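Local coordinates for protein FI20010p1 (Drosophila melanogaster, PDB 7CFB) that probably helps assemble the piRNA amplification complex in gene silencing, through Tudor domains of which this extended Tudor domain is the first, at residues Ala52-Val57 / Ala167-Phe172; Pro93-Ile98 / Ile112-Ser117; Phe172-Ile177 / Glu223-Thr228. All coordinates share one frame; numbering follows the deposited sequence.

Overall arrangement
Interactions 1 and 3 both reach the five-stranded mixed sheet, through strands 49-57 and 176-184, which pair there, for example Ala52 with Ile177; this sheet probably forms the nuclease-like (OB-type) half of an extended Tudor domain. Their centres are about 8 Å apart and they share Phe172. Interaction 2 belongs to the Tudor half, about 26 Å from interaction 1 and about 25 Å from interaction 3 between centres, across the centre of the chain. Its segments fall between the two of interaction 1, so the nuclease-like half is probably built from chain on either side of the Tudor sequence. Helix 215-228 supplies the other side of interaction 3 and, through Glu223 and Ser227, touches Ile108 of the Tudor sheet, bridging the halves.

Interaction 1: residues Ala52-Val57 / Ala167-Phe172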
# COMPACT_ATOMS: atom_id res chain seq x y z
N ALA A 52 14.21 -3.00 5.30
CA ALA A 52 12.88 -2.57 4.84
C ALA A 52 11.85 -3.60 5.28
O ALA A 52 12.19 -4.71 5.52
CB ALA A 52 12.87 -2.42 3.36
N VAL A 53 10.63 -3.13 5.43
CA VAL A 53 9.46 -4.00 5.74
C VAL A 53 9.08 -4.74 4.47
O VAL A 53 9.05 -4.12 3.45
CB VAL A 53 8.28 -3.16 6.22
CG1 VAL A 53 7.04 -3.99 6.37
CG2 VAL A 53 8.61 -2.43 7.50
N LEU A 54 8.81 -6.03 4.57
CA LEU A 54 8.30 -6.78 3.40
C LEU A 54 6.81 -6.45 3.39
O LEU A 54 6.09 -7.00 4.19
CB LEU A 54 8.56 -8.27 3.62
CG LEU A 54 7.99 -9.20 2.56
CD1 LEU A 54 8.43 -8.77 1.19
CD2 LEU A 54 8.38 -10.63 2.80
N ALA A 55 6.42 -5.50 2.56
CA ALA A 55 5.04 -4.99 2.52
C ALA A 55 4.04 -6.07 2.11
O ALA A 55 3.08 -6.24 2.78
CB ALA A 55 4.98 -3.82 1.60
N SER A 56 4.34 -6.79 1.06
CA SER A 56 3.43 -7.84 0.57
C SER A 56 4.20 -8.78 -0.34
O SER A 56 5.21 -8.39 -0.88
CB SER A 56 2.24 -7.27 -0.14
OG SER A 56 2.63 -6.47 -1.22
N VAL A 57 3.73 -9.99 -0.46
CA VAL A 57 4.37 -10.93 -1.41
C VAL A 57 3.22 -11.38 -2.29
O VAL A 57 2.29 -11.91 -1.76
CB VAL A 57 5.07 -12.06 -0.64
CG1 VAL A 57 5.22 -13.31 -1.48
CG2 VAL A 57 6.40 -11.61 -0.11
N ALA A 167 7.44 -18.42 -1.62
CA ALA A 167 6.34 -18.92 -0.78
C ALA A 167 6.71 -18.78 0.69
O ALA A 167 5.89 -18.36 1.47
CB ALA A 167 6.03 -20.34 -1.14
N ASN A 168 7.93 -19.13 1.04
CA ASN A 168 8.40 -19.01 2.44
C ASN A 168 8.46 -17.54 2.85
O ASN A 168 8.14 -17.25 3.97
CB ASN A 168 9.69 -19.78 2.73
CG ASN A 168 9.93 -19.85 4.21
OD1 ASN A 168 8.98 -19.94 4.99
ND2 ASN A 168 11.18 -19.75 4.63
N MET A 169 8.81 -16.66 1.92
CA MET A 169 8.93 -15.20 2.13
C MET A 169 7.57 -14.61 2.51
O MET A 169 7.55 -13.71 3.30
CB MET A 169 9.49 -14.51 0.89
CG MET A 169 10.94 -14.80 0.65
SD MET A 169 12.00 -14.53 2.04
CE MET A 169 11.86 -12.76 2.19
N HIS A 170 6.47 -15.18 2.02
CA HIS A 170 5.08 -14.73 2.28
C HIS A 170 4.77 -14.72 3.77
O HIS A 170 4.03 -13.87 4.18
CB HIS A 170 4.08 -15.57 1.50
CG HIS A 170 2.71 -15.03 1.62
ND1 HIS A 170 1.94 -15.22 2.73
CD2 HIS A 170 1.99 -14.24 0.81
CE1 HIS A 170 0.80 -14.60 2.59
NE2 HIS A 170 0.80 -14.00 1.43
N CYS A 171 5.38 -15.62 4.55
CA CYS A 171 5.12 -15.68 6.02
C CYS A 171 5.80 -14.50 6.73
O CYS A 171 5.35 -14.15 7.84
CB CYS A 171 5.64 -16.99 6.61
SG CYS A 171 5.72 -18.34 5.40
N PHE A 172 6.83 -13.92 6.11
CA PHE A 172 7.60 -12.78 6.67
C PHE A 172 7.01 -11.43 6.27
O PHE A 172 7.65 -10.43 6.49
CB PHE A 172 9.08 -12.92 6.33
CG PHE A 172 9.71 -14.00 7.15
CD1 PHE A 172 9.66 -13.94 8.52
CD2 PHE A 172 10.24 -15.12 6.55
CE1 PHE A 172 10.21 -14.95 9.30
CE2 PHE A 172 10.78 -16.13 7.33
CZ PHE A 172 10.76 -16.04 8.70
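In the sheet that probably forms the staphylococcal-nuclease-like half of the domain, strand 49-57 carries the short helix that begins at residue 166 and the turn after it: Leu54 and Val57 meet Met169, His170 and Phe172. Leu54 pushes its CD2 methyl against Met169 O, 3.2 Å away, an oxygen that already accepts the backbone N-H of Phe172. The same methyl reaches Met169 CE at 4.1 Å, because the methionine chain is bent at both chi2 and chi3 and folds its terminal methyl back toward the leucine. Nearer the backbone, Leu54 CB sits 3.7 Å from Phe172 O, while the phenylalanine ring leads off from the contact.

Strand 49-57 is the first of five in the mixed sheet, whose order 1-2-3-5-4 fits the OB-type fold of extended Tudor domains. A classic beta bulge, with Ala55 and Ser56 both opposite Tyr65, lets Leu54 and Val57 point to the helix although they are three residues apart.

Val57 packs against His170 and its two methyls divide the work: CG1 touches His170 CB at 3.9 Å, and CG2 approaches the Met169 backbone at its carbonyl carbon. The imidazole swings out with CG anti to the backbone N (chi1 -173°), which brings CD2 within 3.5 Å of Val57 O. That oxygen stands at the ring edge, close to the ring plane; Val59, in the loop after the strand, also touches the histidine.

Interaction 2: residues Pro93-Ile98 / Ile112-Ser117; sequences PDYGDI and ITINSS
Asp97 O is gripped twice, by Thr113 OG1 at 3.0 Å and by a bound water at 2.7 Å. The threonine hydroxyl donates from above the carbonyl plane, 57° out of it, and not along a lone pair. This is the meeting of a type II beta turn, Asp94 to Asp97, with strand 108-117 of the antiparallel Tudor sheet; the two segments run nearly antiparallel. The water bridges the turn and the strand: it also donates to Asp94 O and accepts the N-H of Ile114, whose N is 2.7 Å from it, joining both ends of the turn to the strand.

One residue along, Gly96 N gives its hydrogen to Ile114 O (3.0 Å, 149° at the hydrogen). Gly96 holds the third place of the turn with positive phi, where a side chain would be jammed against the preceding carbonyl. Ile114 O is also approached by Tyr95 CA in a CA-H...O contact, and it lies in the plane of the tyrosine ring at its edge.

That ring then runs along the strand. With CG placed beside its backbone N (chi1 -60°), Tyr95 carries CD1 to within 3.6 Å of Ile114 CG2, and the methyl comes to the ring obliquely. Pro22, Glu27 and Tyr123 touch the same side chain from outside the two segments. Beyond the turn the chain enters strand 99-103, where Phe99 and Ile112 are joined by a backbone hydrogen bond. At the far end of the tyrosine, OH rests 3.5 Å from Ser117 CB.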
# COMPACT_ATOMS: atom_id res chain seq x y z
N PRO A 93 -12.70 10.60 -5.06
CA PRO A 93 -11.79 11.45 -5.82
C PRO A 93 -11.51 10.90 -7.22
O PRO A 93 -11.75 9.79 -7.54
CB PRO A 93 -10.50 11.42 -5.01
CG PRO A 93 -10.96 11.11 -3.63
CD PRO A 93 -12.08 10.12 -3.84
N ASP A 94 -10.89 11.71 -8.05
CA ASP A 94 -10.60 11.27 -9.44
C ASP A 94 -9.66 10.07 -9.49
O ASP A 94 -8.86 9.86 -8.59
CB ASP A 94 -9.89 12.34 -10.24
CG ASP A 94 -10.72 13.58 -10.50
OD1 ASP A 94 -11.90 13.52 -10.29
OD2 ASP A 94 -10.15 14.56 -10.90
N TYR A 95 -9.74 9.35 -10.60
CA TYR A 95 -8.81 8.23 -10.82
C TYR A 95 -7.38 8.76 -10.75
O TYR A 95 -7.06 9.79 -11.32
CB TYR A 95 -9.07 7.60 -12.19
CG TYR A 95 -10.46 7.04 -12.37
CD1 TYR A 95 -10.83 5.87 -11.75
CD2 TYR A 95 -11.39 7.69 -13.14
CE1 TYR A 95 -12.10 5.36 -11.90
CE2 TYR A 95 -12.67 7.20 -13.29
CZ TYR A 95 -13.02 6.03 -12.67
OH TYR A 95 -14.26 5.52 -12.81
N GLY A 96 -6.57 8.07 -9.97
CA GLY A 96 -5.15 8.42 -9.78
C GLY A 96 -4.93 9.35 -8.61
O GLY A 96 -3.81 9.49 -8.21
N ASP A 97 -5.98 9.95 -8.08
CA ASP A 97 -5.85 10.87 -6.93
C ASP A 97 -5.71 10.04 -5.65
O ASP A 97 -6.30 9.01 -5.57
CB ASP A 97 -6.90 11.97 -6.96
CG ASP A 97 -6.59 13.08 -7.96
OD1 ASP A 97 -5.57 13.00 -8.63
OD2 ASP A 97 -7.37 13.99 -8.08
N ILE A 98 -4.98 10.55 -4.68
CA ILE A 98 -4.75 9.80 -3.42
C ILE A 98 -5.70 10.23 -2.30
O ILE A 98 -5.92 11.40 -2.14
CB ILE A 98 -3.27 9.91 -3.04
CG1 ILE A 98 -2.39 9.34 -4.15
CG2 ILE A 98 -3.00 9.24 -1.71
CD1 ILE A 98 -1.00 9.82 -4.06
N ILE A 112 -4.99 5.10 -0.52
CA ILE A 112 -5.58 4.35 -1.65
C ILE A 112 -5.74 5.28 -2.84
O ILE A 112 -5.85 6.46 -2.65
CB ILE A 112 -6.95 3.81 -1.18
CG1 ILE A 112 -7.59 2.82 -2.16
CG2 ILE A 112 -7.89 4.93 -0.78
CD1 ILE A 112 -8.94 2.34 -1.78
N THR A 113 -5.75 4.70 -4.02
CA THR A 113 -6.07 5.42 -5.25
C THR A 113 -6.99 4.52 -6.10
O THR A 113 -6.80 3.34 -6.06
CB THR A 113 -4.81 5.87 -5.98
OG1 THR A 113 -5.33 6.64 -7.05
CG2 THR A 113 -3.98 4.72 -6.50
N ILE A 114 -7.96 5.10 -6.78
CA ILE A 114 -8.83 4.34 -7.70
C ILE A 114 -8.16 4.39 -9.08
O ILE A 114 -7.93 5.44 -9.57
CB ILE A 114 -10.26 4.89 -7.75
CG1 ILE A 114 -10.89 4.94 -6.37
CG2 ILE A 114 -11.09 4.05 -8.69
CD1 ILE A 114 -11.31 3.62 -5.87
N ASN A 115 -7.85 3.24 -9.64
CA ASN A 115 -7.18 3.22 -10.95
C ASN A 115 -8.17 3.02 -12.10
O ASN A 115 -7.90 3.51 -13.15
CB ASN A 115 -5.94 2.32 -10.95
CG ASN A 115 -6.22 0.88 -10.61
OD1 ASN A 115 -6.19 0.49 -9.47
ND2 ASN A 115 -6.48 0.09 -11.62
N SER A 116 -9.28 2.33 -11.89
CA SER A 116 -10.24 2.09 -12.99
C SER A 116 -11.62 1.72 -12.47
O SER A 116 -11.74 1.32 -11.34
CB SER A 116 -9.74 1.02 -13.93
OG SER A 116 -9.83 -0.26 -13.36
N SER A 117 -12.60 1.84 -13.35
CA SER A 117 -14.00 1.44 -13.13
C SER A 117 -14.13 -0.05 -13.46
O SER A 117 -13.55 -0.49 -14.42
CB SER A 117 -14.89 2.25 -14.01
OG SER A 117 -16.24 2.04 -13.68
O HOH W 1 -8.42 7.79 -6.61

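Interaction 3: residues Phe172-Ile177 / Glu223-Thr228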
# COMPACT_ATOMS: atom_id res chain seq x y z
N PHE A 172 6.83 -13.92 6.11
CA PHE A 172 7.60 -12.78 6.67
C PHE A 172 7.01 -11.43 6.27
O PHE A 172 7.65 -10.43 6.49
CB PHE A 172 9.08 -12.92 6.33
CG PHE A 172 9.71 -14.00 7.15
CD1 PHE A 172 9.66 -13.94 8.52
CD2 PHE A 172 10.24 -15.12 6.55
CE1 PHE A 172 10.21 -14.95 9.30
CE2 PHE A 172 10.78 -16.13 7.33
CZ PHE A 172 10.76 -16.04 8.70
N VAL A 173 5.80 -11.40 5.71
CA VAL A 173 5.13 -10.11 5.38
C VAL A 173 4.85 -9.35 6.68
O VAL A 173 4.54 -9.98 7.68
CB VAL A 173 3.87 -10.33 4.52
CG1 VAL A 173 3.00 -9.10 4.38
CG2 VAL A 173 4.21 -10.82 3.14
N ASN A 174 5.01 -8.04 6.65
CA ASN A 174 4.83 -7.12 7.80
C ASN A 174 5.93 -7.35 8.83
O ASN A 174 5.66 -7.18 9.97
CB ASN A 174 3.41 -7.08 8.36
CG ASN A 174 2.41 -6.48 7.41
OD1 ASN A 174 2.62 -5.39 6.90
ND2 ASN A 174 1.33 -7.19 7.16
N THR A 175 7.10 -7.78 8.40
CA THR A 175 8.28 -7.88 9.28
C THR A 175 9.44 -7.14 8.61
O THR A 175 9.40 -6.95 7.41
CB THR A 175 8.68 -9.32 9.61
OG1 THR A 175 9.19 -9.93 8.44
CG2 THR A 175 7.55 -10.14 10.18
N TYR A 176 10.42 -6.70 9.40
CA TYR A 176 11.62 -6.06 8.84
C TYR A 176 12.57 -7.12 8.31
O TYR A 176 12.80 -8.09 8.99
CB TYR A 176 12.31 -5.16 9.86
CG TYR A 176 11.61 -3.86 10.14
CD1 TYR A 176 11.88 -2.74 9.39
CD2 TYR A 176 10.69 -3.76 11.15
CE1 TYR A 176 11.23 -1.55 9.63
CE2 TYR A 176 10.04 -2.58 11.41
CZ TYR A 176 10.31 -1.47 10.65
OH TYR A 176 9.67 -0.31 10.91
N ILE A 177 13.09 -6.92 7.11
CA ILE A 177 14.08 -7.83 6.49
C ILE A 177 15.26 -7.02 5.99
O ILE A 177 15.19 -5.81 5.99
CB ILE A 177 13.47 -8.65 5.34
CG1 ILE A 177 13.02 -7.80 4.16
CG2 ILE A 177 12.36 -9.55 5.83
CD1 ILE A 177 12.73 -8.59 2.93
N GLU A 223 -0.53 -3.85 13.94
CA GLU A 223 -1.86 -3.30 13.55
C GLU A 223 -2.09 -3.55 12.06
O GLU A 223 -3.21 -3.83 11.67
CB GLU A 223 -1.95 -1.83 13.95
CG GLU A 223 -2.91 -1.55 15.10
CD GLU A 223 -3.41 -0.12 15.21
OE1 GLU A 223 -4.57 0.15 14.89
OE2 GLU A 223 -2.64 0.72 15.63
N ILE A 224 -1.05 -3.39 11.24
CA ILE A 224 -1.19 -3.62 9.78
C ILE A 224 -1.45 -5.10 9.53
O ILE A 224 -2.34 -5.40 8.77
CB ILE A 224 0.03 -3.11 8.99
CG1 ILE A 224 0.19 -1.59 9.13
CG2 ILE A 224 -0.10 -3.51 7.53
CD1 ILE A 224 1.33 -1.01 8.37
N ASP A 225 -0.74 -5.96 10.23
CA ASP A 225 -0.83 -7.42 9.99
C ASP A 225 -2.24 -7.93 10.28
O ASP A 225 -2.66 -8.80 9.57
CB ASP A 225 0.33 -8.18 10.64
CG ASP A 225 0.50 -9.57 10.09
OD1 ASP A 225 0.72 -9.70 8.90
OD2 ASP A 225 0.39 -10.49 10.85
N GLU A 226 -2.91 -7.41 11.29
CA GLU A 226 -4.30 -7.86 11.56
C GLU A 226 -5.21 -7.53 10.38
O GLU A 226 -6.03 -8.35 10.06
CB GLU A 226 -4.75 -7.38 12.93
CG GLU A 226 -3.70 -7.71 13.97
CD GLU A 226 -4.21 -8.14 15.31
OE1 GLU A 226 -4.04 -7.37 16.27
OE2 GLU A 226 -4.79 -9.22 15.39
N SER A 227 -5.06 -6.36 9.78
CA SER A 227 -5.85 -6.00 8.57
C SER A 227 -5.50 -6.94 7.42
O SER A 227 -6.40 -7.44 6.81
CB SER A 227 -5.52 -4.61 8.16
OG SER A 227 -6.33 -4.20 7.10
N THR A 228 -4.21 -7.17 7.20
CA THR A 228 -3.65 -8.00 6.11
C THR A 228 -4.05 -9.47 6.28
O THR A 228 -4.31 -10.09 5.30
CB THR A 228 -2.13 -7.87 6.01
OG1 THR A 228 -1.81 -6.55 5.57
CG2 THR A 228 -1.52 -8.86 5.06
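The amide of Asn174 has a carboxylate oxygen in its plane and helix backbone over one face: Asp225 OD1 lies almost in that plane, while Asp225 CA sits above ND2 at 3.6 Å. From the same side Ile224 CG2 comes in obliquely to Asn174 OD1 at 3.4 Å. Close to the amide plane, beyond the nitrogen, stands Thr228, whose OG1 is 3.6 Å from Asn174 ND2.

The bond itself, Asn174 ND2 to Asp225 OD1, is 3.1 Å long and nearly straight at 166°. OD1 offers its anti lone pair, turned away from the other carboxylate oxygen, and the amide and carboxylate planes are 73° apart. Asp225 reaches out because CG stands anti to its backbone N (chi1 -163°), carrying the carboxylate from helix 215-228 toward the loop.

Asn174 is the third residue of a type II turn, Phe172 to Thr175, and takes the left-handed backbone conformation. Its backbone and that of Thr175 also form backbone hydrogen bonds with Leu54, so the turn that leads into strand 176-184 is tied both to the neighbouring strand and to the helix. With an alanine in this place, Asp225 OD1 would probably be left without its amide donor and a gap opened beside Ile224 and Thr228.

Because a neutral amide N-H meets a probably charged carboxylate, the link is a directed hydrogen bond, probably helped by the acceptor's charge, and not a salt bridge.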